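Local coordinates for SLT domain-containing protein (Bdellovibrio bacteriovorus HD100, PDB 6TAB) that probably cleaves peptidoglycan as a lysozyme of altered substrate specificity, facilitating exit of the predatory bacterium from its prey cell, at residues 143-154 with 164-172. Numbering follows the deposited sequence. Where two conformers were deposited one is given.
Sequences ESNFKTAMSYTE and VISRGLLQI
Gln-171 reaches across to Met-150, and its amide ties the two segments together. Gln-171 NE2 gives one hydrogen to Gly-168 O, a practically straight bond (3.0 Å, 178°) on a lone pair. The other goes to Met-150 O, a longer 3.3 Å contact from Gln-171 NE2 that lands above that carbonyl's plane, while Gly-168 N holds the same oxygen in the plane. Both acceptors lie in the amide's own plane, which fixes its rotation. The extended Met-150 side chain crosses the amide at about a right angle, with CE 3.6 Å from Gln-171 OE1; Tyr-152 CB touches the same oxygen. A bend at chi2 (-71°) turns the glutamine amide back towards Gly-168, while CB and CG of Gln-171 pack against Glu-143, whose carboxylate is turned 29° from the amide plane.

Toward the loop that closes the hairpin, Ser-166 OG donates to the anti lone pair of Glu-154 OE2 over 2.6 Å; Glu-154 doubles back beyond CG to meet it. Tyr-152 and Ser-166 form a hydrogen-bonded antiparallel pair, and Glu-154 N adds a bond to Val-164 O. On the face bearing Ser-151 and Thr-153, Ile-165 CG2 sits over the centre of the Arg-167 guanidinium.

Close to the last turn of helix 125-144, Ser-144 OG donates to Leu-169 O at 2.8 Å. CD2 of Leu-169 packs against the backbone from Phe-146 to Thr-148, 3.7 Å from Thr-148 N, and a water joins Thr-148 OG1 to Leu-169 N. Arg-167 lies opposite Gln-171 and Ile-172, a G1 beta bulge. The contact thus joins the C-terminal part of helix 125-144 to the two-stranded hairpin of the lysozyme-like SLT domain: Leu-170 packs on that helix, Leu-169 meets Pro-193 and Asn-196 of helix 193-211, and His-191 hydrogen-bonds Thr-148 OG1 and Arg-167 NH1.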
ATOM      1  N   GLU A 143       5.225  -5.025   6.565  1.00 14.09           N
ATOM      2  CA  GLU A 143       5.446  -3.848   7.423  1.00 15.69           C
ATOM      3  C   GLU A 143       5.134  -4.150   8.903  1.00 15.22           C
ATOM      4  O   GLU A 143       5.863  -3.684   9.781  1.00 16.45           O
ATOM      5  CB  GLU A 143       4.639  -2.644   6.914  1.00 15.34           C
ATOM      6  CG  GLU A 143       5.141  -2.049   5.615  1.00 15.67           C
ATOM      7  CD  GLU A 143       6.486  -1.360   5.723  1.00 17.34           C
ATOM      8  OE1 GLU A 143       6.980  -1.146   6.883  1.00 18.93           O
ATOM      9  OE2 GLU A 143       7.029  -0.934   4.658  1.00 19.51           O
ATOM     10  N   SER A 144       4.003  -4.812   9.166  1.00 15.61           N
ATOM     11  CA  SER A 144       3.499  -5.035  10.566  1.00 16.55           C
ATOM     12  C   SER A 144       3.053  -6.474  10.905  1.00 17.42           C
ATOM     13  O   SER A 144       2.598  -6.693  12.026  1.00 18.45           O
ATOM     14  CB  SER A 144       2.321  -4.118  10.821  1.00 16.61           C
ATOM     15  OG  SER A 144       1.215  -4.473   9.998  1.00 15.76           O
ATOM     16  N   ASN A 145       3.050  -7.395   9.945  1.00 17.15           N
ATOM     17  CA  ASN A 145       2.490  -8.736  10.170  1.00 17.36           C
ATOM     18  C   ASN A 145       1.067  -8.606  10.746  1.00 16.29           C
ATOM     19  O   ASN A 145       0.669  -9.412  11.615  1.00 19.09           O
ATOM     20  CB  ASN A 145       3.368  -9.665  11.032  1.00 21.63           C
ATOM     21  CG  ASN A 145       3.057 -11.128  10.782  1.00 27.56           C
ATOM     22  OD1 ASN A 145       2.502 -11.502   9.747  1.00 29.57           O
ATOM     23  ND2 ASN A 145       3.401 -11.975  11.743  1.00 34.58           N
ATOM     24  N   PHE A 146       0.307  -7.632  10.221  1.00 16.14           N
ATOM     25  CA  PHE A 146      -1.144  -7.446  10.501  1.00 16.39           C
ATOM     26  C   PHE A 146      -1.428  -6.933  11.926  1.00 16.45           C
ATOM     27  O   PHE A 146      -2.593  -7.015  12.405  1.00 20.73           O
ATOM     28  CB  PHE A 146      -1.967  -8.712  10.203  1.00 17.76           C
ATOM     29  CG  PHE A 146      -1.760  -9.257   8.803  1.00 18.42           C
ATOM     30  CD1 PHE A 146      -2.356  -8.669   7.692  1.00 16.32           C
ATOM     31  CD2 PHE A 146      -0.910 -10.330   8.584  1.00 18.92           C
ATOM     32  CE1 PHE A 146      -2.143  -9.163   6.420  1.00 17.86           C
ATOM     33  CE2 PHE A 146      -0.689 -10.819   7.298  1.00 20.60           C
ATOM     34  CZ  PHE A 146      -1.290 -10.215   6.207  1.00 19.36           C
ATOM     35  N   LYS A 147      -0.420  -6.314  12.567  1.00 15.98           N
ATOM     36  CA  LYS A 147      -0.517  -5.808  13.968  1.00 17.08           C
ATOM     37  C   LYS A 147      -0.733  -4.279  13.959  1.00 16.10           C
ATOM     38  O   LYS A 147       0.220  -3.484  13.823  1.00 16.41           O
ATOM     39  CB  LYS A 147       0.741  -6.163  14.776  1.00 18.90           C
ATOM     40  CG  LYS A 147       0.978  -7.656  14.965  1.00 21.29           C
ATOM     41  CD  LYS A 147       2.222  -7.956  15.770  1.00 29.16           C
ATOM     42  CE  LYS A 147       3.527  -7.733  15.020  1.00 37.40           C
ATOM     43  NZ  LYS A 147       4.654  -8.336  15.770  1.00 48.37           N
ATOM     44  N   THR A 148      -2.003  -3.876  14.158  1.00 15.05           N
ATOM     45  CA  THR A 148      -2.387  -2.452  14.137  1.00 15.10           C
ATOM     46  C   THR A 148      -1.713  -1.661  15.275  1.00 15.50           C
ATOM     47  O   THR A 148      -1.542  -0.416  15.139  1.00 16.51           O
ATOM     48  CB  THR A 148      -3.912  -2.288  14.106  1.00 16.67           C
ATOM     49  OG1 THR A 148      -4.292  -0.990  13.626  1.00 16.68           O
ATOM     50  CG2 THR A 148      -4.583  -2.569  15.443  1.00 19.81           C
ATOM     51  N   ALA A 149      -1.317  -2.334  16.373  1.00 16.95           N
ATOM     52  CA  ALA A 149      -0.667  -1.628  17.520  1.00 17.68           C
ATOM     53  C   ALA A 149       0.835  -1.336  17.307  1.00 17.97           C
ATOM     54  O   ALA A 149       1.441  -0.657  18.125  1.00 19.91           O
ATOM     55  CB  ALA A 149      -0.839  -2.447  18.789  1.00 19.91           C
ATOM     56  N   MET A 150       1.437  -1.850  16.225  0.52 18.11           N
ATOM     57  CA  MET A 150       2.896  -1.782  16.066  0.52 17.36           C
ATOM     58  C   MET A 150       3.389  -0.322  16.002  0.52 17.07           C
ATOM     59  O   MET A 150       2.873   0.521  15.226  0.52 16.91           O
ATOM     60  CB  MET A 150       3.359  -2.515  14.803  0.52 18.94           C
ATOM     61  CG  MET A 150       4.878  -2.578  14.677  0.52 21.14           C
ATOM     62  SD  MET A 150       5.466  -3.614  13.309  0.52 23.54           S
ATOM     63  CE  MET A 150       7.142  -2.972  13.209  0.52 16.38           C
ATOM     64  N   SER A 151       4.444  -0.026  16.777  1.00 17.46           N
ATOM     65  CA  SER A 151       5.172   1.248  16.664  1.00 19.24           C
ATOM     66  C   SER A 151       6.679   0.955  16.575  1.00 19.50           C
ATOM     67  O   SER A 151       7.170   0.063  17.310  1.00 24.79           O
ATOM     68  CB  SER A 151       4.830   2.177  17.814  1.00 23.17           C
ATOM     69  OG  SER A 151       5.216   1.611  19.037  1.00 29.97           O
ATOM     70  N   TYR A 152       7.401   1.732  15.740  1.00 16.62           N
ATOM     71  CA  TYR A 152       8.875   1.561  15.547  1.00 17.84           C
ATOM     72  C   TYR A 152       9.560   2.940  15.463  1.00 18.05           C
ATOM     73  O   TYR A 152       9.164   3.786  14.655  1.00 18.19           O
ATOM     74  CB  TYR A 152       9.173   0.758  14.272  1.00 19.11           C
ATOM     75  CG  TYR A 152      10.643   0.595  13.967  1.00 21.22           C
ATOM     76  CD1 TYR A 152      11.419  -0.336  14.643  1.00 24.91           C
ATOM     77  CD2 TYR A 152      11.284   1.393  13.031  1.00 20.22           C
ATOM     78  CE1 TYR A 152      12.776  -0.487  14.384  1.00 27.56           C
ATOM     79  CE2 TYR A 152      12.636   1.243  12.752  1.00 22.55           C
ATOM     80  CZ  TYR A 152      13.387   0.301  13.425  1.00 27.41           C
ATOM     81  OH  TYR A 152      14.719   0.150  13.164  1.00 33.20           O
ATOM     82  N   THR A 153      10.577   3.161  16.303  1.00 18.87           N
ATOM     83  CA  THR A 153      11.345   4.396  16.295  1.00 18.72           C
ATOM     84  C   THR A 153      12.459   4.332  15.234  1.00 18.55           C
ATOM     85  O   THR A 153      13.358   3.474  15.267  1.00 21.25           O
ATOM     86  CB  THR A 153      11.929   4.703  17.682  1.00 20.33           C
ATOM     87  OG1 THR A 153      10.852   4.717  18.620  1.00 22.68           O
ATOM     88  CG2 THR A 153      12.641   6.038  17.699  1.00 21.98           C
ATOM     89  N   GLU A 154      12.366   5.249  14.256  1.00 17.42           N
ATOM     90  CA  GLU A 154      13.302   5.344  13.111  1.00 18.16           C
ATOM     91  C   GLU A 154      14.604   6.063  13.528  1.00 17.74           C
ATOM     92  O   GLU A 154      14.717   6.629  14.641  1.00 19.43           O
ATOM     93  CB  GLU A 154      12.612   6.094  11.957  1.00 19.13           C
ATOM     94  CG  GLU A 154      11.300   5.498  11.459  1.00 19.87           C
ATOM     95  CD  GLU A 154      11.384   4.234  10.617  1.00 20.87           C
ATOM     96  OE1 GLU A 154      12.520   3.800  10.287  1.00 23.19           O
ATOM     97  OE2 GLU A 154      10.299   3.712  10.237  1.00 22.33           O
ATOM     98  N   VAL A 164      11.396  10.078  14.229  1.00 15.47           N
ATOM     99  CA  VAL A 164      10.118   9.659  13.649  1.00 15.25           C
ATOM    100  C   VAL A 164       9.685   8.298  14.237  1.00 14.77           C
ATOM    101  O   VAL A 164      10.509   7.375  14.345  1.00 16.38           O
ATOM    102  CB  VAL A 164      10.189   9.606  12.109  1.00 15.63           C
ATOM    103  CG1 VAL A 164       8.985   8.932  11.478  1.00 16.71           C
ATOM    104  CG2 VAL A 164      10.349  11.019  11.557  1.00 16.70           C
ATOM    105  N   ILE A 165       8.388   8.191  14.570  1.00 14.89           N
ATOM    106  CA  ILE A 165       7.751   6.932  15.016  1.00 15.46           C
ATOM    107  C   ILE A 165       6.790   6.464  13.914  1.00 14.57           C
ATOM    108  O   ILE A 165       5.793   7.150  13.602  1.00 16.62           O
ATOM    109  CB  ILE A 165       7.066   7.091  16.399  1.00 17.06           C
ATOM    110  CG1 ILE A 165       8.034   7.643  17.473  1.00 18.35           C
ATOM    111  CG2 ILE A 165       6.437   5.763  16.822  1.00 17.09           C
ATOM    112  CD1 ILE A 165       7.393   7.997  18.814  1.00 23.33           C
ATOM    113  N   SER A 166       7.073   5.285  13.336  1.00 14.79           N
ATOM    114  CA  SER A 166       6.228   4.679  12.326  1.00 14.52           C
ATOM    115  C   SER A 166       5.155   3.820  13.019  1.00 14.70           C
ATOM    116  O   SER A 166       5.495   3.086  13.967  1.00 16.30           O
ATOM    117  CB  SER A 166       7.094   3.887  11.354  1.00 14.95           C
ATOM    118  OG  SER A 166       7.972   4.751  10.629  1.00 17.86           O
ATOM    119  N   ARG A 167       3.907   3.878  12.529  1.00 14.23           N
ATOM    120  CA  ARG A 167       2.772   3.326  13.275  1.00 14.94           C
ATOM    121  C   ARG A 167       1.802   2.522  12.407  1.00 14.39           C
ATOM    122  O   ARG A 167       1.495   2.859  11.246  1.00 14.40           O
ATOM    123  CB  ARG A 167       1.994   4.455  13.970  1.00 15.03           C
ATOM    124  CG  ARG A 167       2.792   5.254  14.997  1.00 15.77           C
ATOM    125  CD  ARG A 167       2.012   6.385  15.615  1.00 16.21           C
ATOM    126  NE  ARG A 167       2.740   7.146  16.609  1.00 19.70           N
ATOM    127  CZ  ARG A 167       2.975   6.838  17.868  1.00 20.96           C
ATOM    128  NH1 ARG A 167       2.445   5.731  18.374  1.00 22.94           N
ATOM    129  NH2 ARG A 167       3.712   7.667  18.620  1.00 23.03           N
ATOM    130  N   GLY A 168       1.233   1.479  13.044  1.00 14.46           N
ATOM    131  CA  GLY A 168       0.068   0.786  12.472  1.00 13.97           C
ATOM    132  C   GLY A 168       0.390  -0.143  11.300  1.00 13.06           C
ATOM    133  O   GLY A 168       1.550  -0.499  11.030  1.00 14.31           O
ATOM    134  N   LEU A 169      -0.678  -0.519  10.590  1.00 13.67           N
ATOM    135  CA  LEU A 169      -0.629  -1.620   9.608  1.00 13.36           C
ATOM    136  C   LEU A 169       0.450  -1.386   8.532  1.00 12.44           C
ATOM    137  O   LEU A 169       1.155  -2.341   8.127  1.00 13.73           O
ATOM    138  CB  LEU A 169      -2.005  -1.836   8.966  1.00 13.41           C
ATOM    139  CG  LEU A 169      -3.104  -2.395   9.864  1.00 14.14           C
ATOM    140  CD1 LEU A 169      -4.381  -2.538   9.052  1.00 14.34           C
ATOM    141  CD2 LEU A 169      -2.687  -3.716  10.517  1.00 14.84           C
ATOM    142  N   LEU A 170       0.516  -0.151   7.983  1.00 12.40           N
ATOM    143  CA  LEU A 170       1.445   0.204   6.874  1.00 12.37           C
ATOM    144  C   LEU A 170       2.653   1.040   7.359  1.00 12.67           C
ATOM    145  O   LEU A 170       3.431   1.542   6.546  1.00 13.50           O
ATOM    146  CB  LEU A 170       0.650   0.944   5.779  1.00 11.78           C
ATOM    147  CG  LEU A 170      -0.332   0.085   4.978  1.00 13.03           C
ATOM    148  CD1 LEU A 170      -1.277   0.956   4.167  1.00 14.80           C
ATOM    149  CD2 LEU A 170       0.405  -0.907   4.090  1.00 14.41           C
ATOM    150  N   GLN A 171       2.829   1.168   8.682  1.00 12.87           N
ATOM    151  CA  GLN A 171       4.016   1.836   9.251  1.00 13.16           C
ATOM    152  C   GLN A 171       4.147   3.268   8.656  1.00 14.19           C
ATOM    153  O   GLN A 171       5.190   3.672   8.125  1.00 15.92           O
ATOM    154  CB  GLN A 171       5.265   0.956   9.127  1.00 14.10           C
ATOM    155  CG  GLN A 171       5.179  -0.277  10.060  1.00 14.75           C
ATOM    156  CD  GLN A 171       5.319   0.105  11.521  1.00 14.56           C
ATOM    157  OE1 GLN A 171       6.430   0.356  12.006  1.00 16.87           O
ATOM    158  NE2 GLN A 171       4.203   0.173  12.239  1.00 15.33           N
ATOM    159  N   ILE A 172       3.065   4.035   8.824  1.00 13.56           N
ATOM    160  CA  ILE A 172       2.958   5.446   8.419  1.00 13.74           C
ATOM    161  C   ILE A 172       3.269   6.300   9.646  1.00 14.61           C
ATOM    162  O   ILE A 172       3.020   5.890  10.783  1.00 16.39           O
ATOM    163  CB  ILE A 172       1.564   5.736   7.818  1.00 15.44           C
ATOM    164  CG1 ILE A 172       1.371   4.906   6.522  1.00 16.83           C
ATOM    165  CG2 ILE A 172       1.320   7.238   7.590  1.00 15.74           C
ATOM    166  CD1 ILE A 172      -0.059   4.846   6.004  1.00 17.51           C
TER
HETATM  167  O   HOH W   1      -3.159   0.709  11.759  1.00 14.79           O